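Local structure of glucokinase (Enterococcus faecalis, 2QM1) at residues D227-A232 with E277-R282; T260-S265 with P293-S298; K285-F290 with N297-K302. The protein probably phosphorylates glucose with ATP, as a glucokinase of the ROK family that binds magnesium and zinc ions. One frame throughout, in Å; residues are numbered along the deposited sequence. Where two conformers were deposited one is given.

In the fold
All three contacts lie in the ROK-family fold (actin-like ATPase clan), away from the magnesium and zinc sites. Interactions 1 and 3 share helix 277-289: its first turns carry E277-R282 and its last K285-E289, with F290 just beyond. Their centres are about 17 Å apart, and they touch where R280 NH1 probably donates to I301 O at 2.9 Å. Interactions 2 and 3 are closer, with centres about 8 Å apart, and share N297 and S298; D264 O and K300 N, 3.0 Å apart, probably form a backbone hydrogen bond between them. Interactions 1 and 2 do not touch, their nearest atoms being about 9 Å apart. Both interactions 2 and 3 reach the second subunit.

Interaction 1: D227-A232 with E277-R282; sequences DVFEFA and EFLRSR
F229 and F278 leave their helices by different first torsions. F229 CG is anti to the carbonyl carbon and beside the backbone N (chi1 -79°), whereas F278 has CG anti to the backbone N (chi1 -174°), bringing the rings rim to rim. The motif is a nearly perpendicular helix-helix packing in the ROK-family fold: the 227-232 and 277-282 axes make 84° with each other. At 10.5 Å between the axes, the joint is made mainly by side chains, though F278 CZ also lies against the backbone carbon of A232. F229 CD1 and F278 CD1 lie 3.9 Å apart; the two rings meet edge to edge, with neither face turned to the other. One face of F278 is instead covered by the guanidinium of R282 in one of its two conformers, NE over the ring centre. L279 comes obliquely to the CD1-CE1-CZ side of the F229 ring, with L279 CD1 3.5 Å from F229 CE1. A232 serves the other ring: A232 CB sits 3.5 Å from F278 CE1 and also touches CZ. The contact is wholly apolar, burying 227 Å² between the segments. Helix 237-261 backs it, since V243 touches both F229 and A232, and A275 and V272 of the loop before helix 277-289 close on F229 and L279. On another side of helix 277-289, R280 grips E277 side-on with two nitrogens in a salt bridge. R280 NE lies 2.8 Å from E277 OE1. R280 NH2 meets the syn lone pair of E277 OE2 at 2.8 Å, and that oxygen is in the guanidinium plane.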
loop_
_atom_site.group_PDB
_atom_site.type_symbol
_atom_site.label_atom_id
_atom_site.label_comp_id
_atom_site.label_asym_id
_atom_site.label_seq_id
_atom_site.Cartn_x
_atom_site.Cartn_y
_atom_site.Cartn_z
ATOM N N ASP B 227 -4.865 -27.573 13.418
ATOM C CA ASP B 227 -5.753 -28.767 13.409
ATOM C C ASP B 227 -6.794 -28.700 12.287
ATOM O O ASP B 227 -7.076 -29.708 11.667
ATOM C CB ASP B 227 -6.484 -29.011 14.751
ATOM C CG ASP B 227 -5.561 -29.482 15.867
ATOM O OD1 ASP B 227 -4.574 -28.778 16.172
ATOM O OD2 ASP B 227 -5.855 -30.541 16.476
ATOM N N VAL B 228 -7.351 -27.512 12.045
ATOM C CA VAL B 228 -8.356 -27.290 10.983
ATOM C C VAL B 228 -7.780 -27.592 9.617
ATOM O O VAL B 228 -8.373 -28.318 8.834
ATOM C CB VAL B 228 -8.939 -25.848 11.019
ATOM C CG1 VAL B 228 -9.689 -25.532 9.753
ATOM C CG2 VAL B 228 -9.832 -25.664 12.259
ATOM N N PHE B 229 -6.606 -27.033 9.364
ATOM C CA PHE B 229 -5.829 -27.326 8.166
ATOM C C PHE B 229 -5.406 -28.807 8.090
ATOM O O PHE B 229 -5.513 -29.423 7.027
ATOM C CB PHE B 229 -4.654 -26.325 8.007
ATOM C CG PHE B 229 -5.080 -24.984 7.443
ATOM C CD1 PHE B 229 -4.890 -24.687 6.094
ATOM C CD2 PHE B 229 -5.705 -24.024 8.258
ATOM C CE1 PHE B 229 -5.315 -23.484 5.562
ATOM C CE2 PHE B 229 -6.145 -22.814 7.734
ATOM C CZ PHE B 229 -5.949 -22.536 6.383
ATOM N N GLU B 230 -4.989 -29.390 9.212
ATOM C CA GLU B 230 -4.611 -30.806 9.238
ATOM C C GLU B 230 -5.784 -31.758 8.857
ATOM O O GLU B 230 -5.573 -32.741 8.134
ATOM C CB GLU B 230 -3.980 -31.186 10.593
ATOM C CG GLU B 230 -3.242 -32.538 10.597
ATOM C CD GLU B 230 -2.709 -32.980 11.984
ATOM O OE1 GLU B 230 -1.475 -33.006 12.180
ATOM O OE2 GLU B 230 -3.510 -33.326 12.886
ATOM N N PHE B 231 -6.999 -31.463 9.331
ATOM C CA PHE B 231 -8.195 -32.209 8.897
ATOM C C PHE B 231 -8.383 -32.047 7.407
ATOM O O PHE B 231 -8.716 -33.002 6.731
ATOM C CB PHE B 231 -9.454 -31.758 9.617
ATOM C CG PHE B 231 -9.615 -32.342 10.986
ATOM C CD1 PHE B 231 -9.555 -31.524 12.116
ATOM C CD2 PHE B 231 -9.813 -33.714 11.157
ATOM C CE1 PHE B 231 -9.708 -32.066 13.413
ATOM C CE2 PHE B 231 -9.965 -34.269 12.447
ATOM C CZ PHE B 231 -9.914 -33.441 13.572
ATOM N N ALA B 232 -8.138 -30.836 6.900
ATOM C CA ALA B 232 -8.289 -30.566 5.479
ATOM C C ALA B 232 -7.296 -31.397 4.672
ATOM O O ALA B 232 -7.695 -32.137 3.784
ATOM C CB ALA B 232 -8.147 -29.086 5.172
ATOM N N GLU B 277 2.602 -25.836 3.478
ATOM C CA GLU B 277 2.365 -25.729 2.058
ATOM C C GLU B 277 0.879 -25.783 1.682
ATOM O O GLU B 277 0.467 -25.178 0.706
ATOM C CB GLU B 277 3.204 -26.771 1.295
ATOM C CG GLU B 277 2.962 -26.857 -0.259
ATOM C CD GLU B 277 3.239 -25.535 -1.022
ATOM O OE1 GLU B 277 3.944 -24.634 -0.489
ATOM O OE2 GLU B 277 2.751 -25.395 -2.175
ATOM N N PHE B 278 0.085 -26.497 2.466
ATOM C CA PHE B 278 -1.324 -26.691 2.160
ATOM C C PHE B 278 -2.079 -25.361 2.270
ATOM O O PHE B 278 -2.933 -25.054 1.446
ATOM C CB PHE B 278 -1.903 -27.741 3.108
ATOM C CG PHE B 278 -3.311 -28.129 2.798
ATOM C CD1 PHE B 278 -4.377 -27.444 3.390
ATOM C CD2 PHE B 278 -3.574 -29.181 1.929
ATOM C CE1 PHE B 278 -5.684 -27.795 3.111
ATOM C CE2 PHE B 278 -4.881 -29.550 1.634
ATOM C CZ PHE B 278 -5.941 -28.859 2.221
ATOM N N LEU B 279 -1.741 -24.579 3.299
ATOM C CA LEU B 279 -2.204 -23.198 3.421
ATOM C C LEU B 279 -1.625 -22.247 2.363
ATOM O O LEU B 279 -2.370 -21.502 1.778
ATOM C CB LEU B 279 -1.926 -22.637 4.819
ATOM C CG LEU B 279 -2.017 -21.109 4.929
ATOM C CD1 LEU B 279 -3.464 -20.646 4.861
ATOM C CD2 LEU B 279 -1.380 -20.639 6.226
ATOM N N ARG B 280 -0.314 -22.278 2.114
ATOM C CA ARG B 280 0.299 -21.368 1.116
ATOM C C ARG B 280 -0.347 -21.548 -0.249
ATOM O O ARG B 280 -0.706 -20.590 -0.907
ATOM C CB ARG B 280 1.809 -21.591 0.998
ATOM C CG ARG B 280 2.582 -20.427 0.351
ATOM C CD ARG B 280 3.806 -20.953 -0.266
ATOM N NE ARG B 280 3.432 -21.986 -1.218
ATOM C CZ ARG B 280 3.078 -21.744 -2.476
ATOM N NH1 ARG B 280 3.115 -20.489 -2.980
ATOM N NH2 ARG B 280 2.723 -22.780 -3.225
ATOM N N SER B 281 -0.606 -22.800 -0.590
ATOM C CA SER B 281 -1.181 -23.129 -1.856
ATOM C C SER B 281 -2.558 -22.498 -2.062
ATOM O O SER B 281 -2.825 -21.934 -3.140
ATOM C CB SER B 281 -1.253 -24.647 -2.012
ATOM O OG SER B 281 -0.893 -24.951 -3.338
ATOM N N ARG B 282 -3.413 -22.576 -1.035
ATOM C CA ARG B 282 -4.790 -22.173 -1.173
ATOM C C ARG B 282 -4.843 -20.664 -1.156
ATOM O O ARG B 282 -5.658 -20.053 -1.844
ATOM C CB ARG B 282 -5.655 -22.889 -0.128
ATOM C CG ARG B 282 -6.045 -24.296 -0.636
ATOM C CD ARG B 282 -5.961 -25.423 0.365
ATOM N NE ARG B 282 -5.116 -26.511 -0.165
ATOM C CZ ARG B 282 -5.543 -27.518 -0.924
ATOM N NH1 ARG B 282 -4.693 -28.447 -1.365
ATOM N NH2 ARG B 282 -6.823 -27.603 -1.252
#

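Interaction 2: T260-S265 with P293-S298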
loop_
_atom_site.group_PDB
_atom_site.type_symbol
_atom_site.label_atom_id
_atom_site.label_comp_id
_atom_site.label_asym_id
_atom_site.label_seq_id
_atom_site.Cartn_x
_atom_site.Cartn_y
_atom_site.Cartn_z
ATOM N N THR B 260 -2.156 -3.266 -5.649
ATOM C CA THR B 260 -1.855 -1.871 -5.266
ATOM C C THR B 260 -0.349 -1.645 -5.094
ATOM O O THR B 260 0.136 -0.544 -5.374
ATOM C CB THR B 260 -2.454 -1.585 -3.890
ATOM O OG1 THR B 260 -3.864 -1.696 -3.984
ATOM C CG2 THR B 260 -2.072 -0.166 -3.379
ATOM N N LEU B 261 0.351 -2.653 -4.566
ATOM C CA LEU B 261 1.750 -2.505 -4.117
ATOM C C LEU B 261 2.763 -3.343 -4.924
ATOM O O LEU B 261 3.954 -3.044 -4.930
ATOM C CB LEU B 261 1.864 -2.871 -2.642
ATOM C CG LEU B 261 1.217 -1.863 -1.667
ATOM C CD1 LEU B 261 0.976 -2.392 -0.241
ATOM C CD2 LEU B 261 2.065 -0.613 -1.669
ATOM N N ASN B 262 2.281 -4.409 -5.563
ATOM C CA ASN B 262 3.133 -5.254 -6.382
ATOM C C ASN B 262 4.449 -5.687 -5.700
ATOM O O ASN B 262 5.503 -5.565 -6.287
ATOM C CB ASN B 262 3.488 -4.547 -7.703
ATOM C CG ASN B 262 4.150 -5.502 -8.706
ATOM O OD1 ASN B 262 3.958 -6.744 -8.652
ATOM N ND2 ASN B 262 4.909 -4.953 -9.601
ATOM N N PRO B 263 4.403 -6.222 -4.487
ATOM C CA PRO B 263 5.676 -6.500 -3.784
ATOM C C PRO B 263 6.365 -7.703 -4.388
ATOM O O PRO B 263 5.764 -8.448 -5.124
ATOM C CB PRO B 263 5.206 -6.828 -2.351
ATOM C CG PRO B 263 3.881 -7.526 -2.604
ATOM C CD PRO B 263 3.237 -6.698 -3.720
ATOM N N ASP B 264 7.639 -7.909 -4.116
ATOM C CA ASP B 264 8.288 -9.106 -4.690
ATOM C C ASP B 264 7.614 -10.339 -4.080
ATOM O O ASP B 264 7.370 -11.356 -4.746
ATOM C CB ASP B 264 9.777 -9.114 -4.435
ATOM C CG ASP B 264 10.437 -10.418 -4.880
ATOM O OD1 ASP B 264 11.066 -11.077 -4.022
ATOM O OD2 ASP B 264 10.309 -10.787 -6.069
ATOM N N SER B 265 7.271 -10.213 -2.804
ATOM C CA SER B 265 6.530 -11.270 -2.133
ATOM C C SER B 265 5.603 -10.759 -1.006
ATOM O O SER B 265 5.831 -9.696 -0.426
ATOM C CB SER B 265 7.508 -12.323 -1.576
ATOM O OG SER B 265 8.232 -11.830 -0.467
ATOM N N PRO B 293 -2.859 -9.552 -14.552
ATOM C CA PRO B 293 -1.731 -10.349 -15.070
ATOM C C PRO B 293 -0.293 -9.941 -14.675
ATOM O O PRO B 293 0.498 -10.789 -14.308
ATOM C CB PRO B 293 -1.904 -10.222 -16.568
ATOM C CG PRO B 293 -3.439 -10.193 -16.733
ATOM C CD PRO B 293 -3.825 -9.229 -15.626
ATOM N N GLN B 294 0.033 -8.663 -14.770
ATOM C CA GLN B 294 1.376 -8.237 -14.463
ATOM C C GLN B 294 1.732 -8.544 -12.980
ATOM O O GLN B 294 2.886 -8.827 -12.644
ATOM C CB GLN B 294 1.539 -6.765 -14.861
ATOM C CG GLN B 294 1.411 -6.499 -16.388
ATOM C CD GLN B 294 -0.010 -6.121 -16.902
ATOM O OE1 GLN B 294 -1.047 -6.594 -16.408
ATOM N NE2 GLN B 294 -0.035 -5.276 -17.941
ATOM N N VAL B 295 0.728 -8.525 -12.096
ATOM C CA VAL B 295 0.945 -8.834 -10.691
ATOM C C VAL B 295 0.992 -10.347 -10.462
ATOM O O VAL B 295 1.801 -10.846 -9.687
ATOM C CB VAL B 295 -0.103 -8.133 -9.765
ATOM C CG1 VAL B 295 -0.023 -8.707 -8.315
ATOM C CG2 VAL B 295 0.074 -6.565 -9.828
ATOM N N ARG B 296 0.118 -11.064 -11.153
ATOM C CA ARG B 296 0.072 -12.534 -11.099
ATOM C C ARG B 296 1.408 -13.169 -11.412
ATOM O O ARG B 296 1.768 -14.196 -10.847
ATOM C CB ARG B 296 -0.819 -13.068 -12.203
ATOM C CG ARG B 296 -2.235 -12.787 -12.064
ATOM C CD ARG B 296 -2.846 -13.300 -13.302
ATOM N NE ARG B 296 -3.846 -14.235 -12.928
ATOM C CZ ARG B 296 -4.132 -15.354 -13.562
ATOM N NH1 ARG B 296 -3.473 -15.740 -14.625
ATOM N NH2 ARG B 296 -5.087 -16.095 -13.058
ATOM N N ASN B 297 2.096 -12.591 -12.382
ATOM C CA ASN B 297 3.269 -13.207 -12.963
ATOM C C ASN B 297 4.496 -12.678 -12.278
ATOM O O ASN B 297 5.623 -12.956 -12.715
ATOM C CB ASN B 297 3.327 -12.894 -14.444
ATOM C CG ASN B 297 2.142 -13.505 -15.236
ATOM O OD1 ASN B 297 1.619 -12.907 -16.162
ATOM N ND2 ASN B 297 1.739 -14.671 -14.852
ATOM N N SER B 298 4.307 -11.887 -11.225
ATOM C CA SER B 298 5.482 -11.342 -10.536
ATOM C C SER B 298 5.487 -11.509 -8.990
ATOM O O SER B 298 6.442 -12.052 -8.447
ATOM C CB SER B 298 5.739 -9.891 -10.968
ATOM O OG SER B 298 4.614 -9.048 -10.727
#
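The carboxamide of N262 is the flat group that V295 and S298 meet, and they come to it from different directions. V295 CG2 stands above one side of its plane, 4.1 Å from the atom modelled as N262 OD1. S298 OG lies beyond the end of the amide, displaced little from that plane and 3.2 Å from the same N262 OD1. Because the amide is probably turned over in the model, these distances establish proximity and shape but not which amide atom faces the hydroxyl. The motif is the meeting of two helix ends. N262, with positive phi (49°), is the first residue to leave helix 237-261, and its CA lies 6.0 Å from the CA of V295 in helix 293-296. S298 follows the end of that short helix and turns back on it. With chi1 at 57°, between the backbone N and the carbonyl carbon, S298 OG donates to Q294 O at 2.6 Å, in the carbonyl plane. Beyond N262 the chain continues alongside, D264 and S298 having CA atoms 6.9 Å apart, before S265 enters strand 265-269. A161 of the second subunit packs on N262, and C163 of the second subunit on Q294, so this joint lies at the dimer interface. Only 173 Å² is buried. The contact is thus small and mixed, a polar N262-S298 approach flanked by the V295 methyl; the hydroxyl proton goes to Q294 O, which leaves the S298 oxygen as a possible acceptor for the N262 amide if that is turned back.

Interaction 3: K285-F290 with N297-K302; sequences KYFQEF and NSTKIK
F287 offers one face of its ring to I301, whose CD1 methyl rests over the centre. This is a CH-pi contact: I301 CD1 is 3.7 Å from the ring centroid and the approach lies 13° off the ring normal. The methyl is within van der Waals range of several ring carbons rather than one, and I301 CG1 extends the cover toward the root of the ring, 3.8 Å from F287 CG. The ring reaches the strand because its CG is anti to the backbone N (chi1 179°), which sends it out from a helix whose F287 CA remains 8.1 Å from the CA of I301. At the far end of the ring T299 takes over, its side chain crossing that of F287 at about a right angle. T299 CG2 is 3.8 Å from F287 CZ, and the carbonyl T299 O stands 3.8 Å from F287 CE2, oblique to the ring. The threonine thus divides its branches: the methyl is spent on the aromatic ring, while OG1 is hydrogen-bonded to P263 O, in the segment leading into the neighbouring strand. Helix 277-289, followed by the short helix 293-296, connects strand 265-269 to strand 300-303, the two being adjacent and parallel, so this is the packing of a beta-alpha-beta crossover in which the helix rests on the strand at the edge of the five-stranded sheet within this chain. I301 also touches V266 and I268 of strand 265-269, and F287 meets T254 of helix 237-261, placing the ring between sheet and helix.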
loop_
_atom_site.group_PDB
_atom_site.type_symbol
_atom_site.label_atom_id
_atom_site.label_comp_id
_atom_site.label_asym_id
_atom_site.label_seq_id
_atom_site.Cartn_x
_atom_site.Cartn_y
_atom_site.Cartn_z
ATOM N N LYS B 285 -3.646 -19.701 -4.664
ATOM C CA LYS B 285 -4.710 -19.981 -5.633
ATOM C C LYS B 285 -5.774 -18.847 -5.771
ATOM O O LYS B 285 -6.163 -18.468 -6.871
ATOM C CB LYS B 285 -5.380 -21.300 -5.302
ATOM C CG LYS B 285 -6.652 -21.484 -6.136
ATOM C CD LYS B 285 -7.642 -22.542 -5.667
ATOM C CE LYS B 285 -8.694 -22.641 -6.772
ATOM N NZ LYS B 285 -9.676 -23.770 -6.697
ATOM N N TYR B 286 -6.234 -18.313 -4.651
ATOM C CA TYR B 286 -7.156 -17.196 -4.690
ATOM C C TYR B 286 -6.493 -15.845 -4.994
ATOM O O TYR B 286 -7.071 -15.020 -5.663
ATOM C CB TYR B 286 -8.004 -17.151 -3.412
ATOM C CG TYR B 286 -9.043 -18.270 -3.339
ATOM C CD1 TYR B 286 -10.157 -18.231 -4.150
ATOM C CD2 TYR B 286 -8.902 -19.344 -2.458
ATOM C CE1 TYR B 286 -11.130 -19.221 -4.111
ATOM C CE2 TYR B 286 -9.879 -20.364 -2.403
ATOM C CZ TYR B 286 -10.995 -20.273 -3.242
ATOM O OH TYR B 286 -11.993 -21.237 -3.265
ATOM N N PHE B 287 -5.304 -15.616 -4.449
ATOM C CA PHE B 287 -4.455 -14.499 -4.876
ATOM C C PHE B 287 -4.378 -14.403 -6.420
ATOM O O PHE B 287 -4.485 -13.338 -6.973
ATOM C CB PHE B 287 -3.033 -14.687 -4.341
ATOM C CG PHE B 287 -2.092 -13.596 -4.764
ATOM C CD1 PHE B 287 -2.040 -12.387 -4.047
ATOM C CD2 PHE B 287 -1.247 -13.773 -5.851
ATOM C CE1 PHE B 287 -1.147 -11.361 -4.409
ATOM C CE2 PHE B 287 -0.354 -12.728 -6.242
ATOM C CZ PHE B 287 -0.324 -11.535 -5.523
ATOM N N GLN B 288 -4.110 -15.536 -7.075
ATOM C CA GLN B 288 -4.088 -15.628 -8.528
ATOM C C GLN B 288 -5.429 -15.186 -9.182
ATOM O O GLN B 288 -5.399 -14.458 -10.206
ATOM C CB GLN B 288 -3.672 -17.039 -8.972
ATOM C CG GLN B 288 -2.190 -17.416 -8.721
ATOM C CD GLN B 288 -1.207 -16.573 -9.561
ATOM O OE1 GLN B 288 -0.234 -16.024 -9.044
ATOM N NE2 GLN B 288 -1.514 -16.411 -10.833
ATOM N N GLU B 289 -6.583 -15.626 -8.640
ATOM C CA GLU B 289 -7.907 -15.176 -9.160
ATOM C C GLU B 289 -8.005 -13.655 -9.105
ATOM O O GLU B 289 -8.463 -13.008 -10.042
ATOM C CB GLU B 289 -9.131 -15.765 -8.396
ATOM C CG GLU B 289 -10.490 -15.395 -9.066
ATOM C CD GLU B 289 -11.736 -15.411 -8.155
ATOM O OE1 GLU B 289 -12.706 -16.125 -8.432
ATOM O OE2 GLU B 289 -11.801 -14.683 -7.183
ATOM N N PHE B 290 -7.582 -13.090 -7.992
ATOM C CA PHE B 290 -7.898 -11.701 -7.703
ATOM C C PHE B 290 -6.868 -10.663 -8.194
ATOM O O PHE B 290 -7.000 -9.471 -7.925
ATOM C CB PHE B 290 -8.208 -11.553 -6.198
ATOM C CG PHE B 290 -9.474 -12.234 -5.779
ATOM C CD1 PHE B 290 -10.660 -12.032 -6.483
ATOM C CD2 PHE B 290 -9.491 -13.074 -4.696
ATOM C CE1 PHE B 290 -11.838 -12.693 -6.109
ATOM C CE2 PHE B 290 -10.684 -13.743 -4.305
ATOM C CZ PHE B 290 -11.840 -13.543 -5.006
ATOM N N ASN B 297 2.096 -12.591 -12.382
ATOM C CA ASN B 297 3.269 -13.207 -12.963
ATOM C C ASN B 297 4.496 -12.678 -12.278
ATOM O O ASN B 297 5.623 -12.956 -12.715
ATOM C CB ASN B 297 3.327 -12.894 -14.444
ATOM C CG ASN B 297 2.142 -13.505 -15.236
ATOM O OD1 ASN B 297 1.619 -12.907 -16.162
ATOM N ND2 ASN B 297 1.739 -14.671 -14.852
ATOM N N SER B 298 4.307 -11.887 -11.225
ATOM C CA SER B 298 5.482 -11.342 -10.536
ATOM C C SER B 298 5.487 -11.509 -8.990
ATOM O O SER B 298 6.442 -12.052 -8.447
ATOM C CB SER B 298 5.739 -9.891 -10.968
ATOM O OG SER B 298 4.614 -9.048 -10.727
ATOM N N THR B 299 4.409 -11.097 -8.308
ATOM C CA THR B 299 4.326 -11.186 -6.842
ATOM C C THR B 299 4.144 -12.634 -6.369
ATOM O O THR B 299 3.299 -13.370 -6.894
ATOM C CB THR B 299 3.252 -10.250 -6.248
ATOM O OG1 THR B 299 3.566 -8.852 -6.558
ATOM C CG2 THR B 299 3.185 -10.439 -4.696
ATOM N N LYS B 300 5.013 -13.061 -5.437
ATOM C CA LYS B 300 4.990 -14.468 -4.995
ATOM C C LYS B 300 4.388 -14.625 -3.611
ATOM O O LYS B 300 4.621 -13.773 -2.740
ATOM C CB LYS B 300 6.397 -15.062 -5.022
ATOM C CG LYS B 300 6.998 -15.054 -6.454
ATOM C CD LYS B 300 8.450 -15.519 -6.468
ATOM C CE LYS B 300 9.407 -14.353 -6.198
ATOM N NZ LYS B 300 10.568 -14.528 -7.128
ATOM N N ILE B 301 3.615 -15.693 -3.419
ATOM C CA ILE B 301 3.040 -16.002 -2.085
ATOM C C ILE B 301 3.978 -16.991 -1.336
ATOM O O ILE B 301 4.172 -18.126 -1.762
ATOM C CB ILE B 301 1.585 -16.534 -2.160
ATOM C CG1 ILE B 301 0.626 -15.526 -2.849
ATOM C CG2 ILE B 301 1.047 -16.880 -0.760
ATOM C CD1 ILE B 301 0.787 -13.972 -2.349
ATOM N N LYS B 302 4.551 -16.525 -0.229
ATOM C CA LYS B 302 5.574 -17.267 0.515
ATOM C C LYS B 302 5.134 -17.552 1.960
ATOM O O LYS B 302 4.231 -16.876 2.483
ATOM C CB LYS B 302 6.902 -16.480 0.499
ATOM C CG LYS B 302 7.433 -16.154 -0.903
ATOM C CD LYS B 302 8.911 -15.783 -0.782
ATOM C CE LYS B 302 9.531 -15.536 -2.169
ATOM N NZ LYS B 302 10.911 -14.905 -2.054
#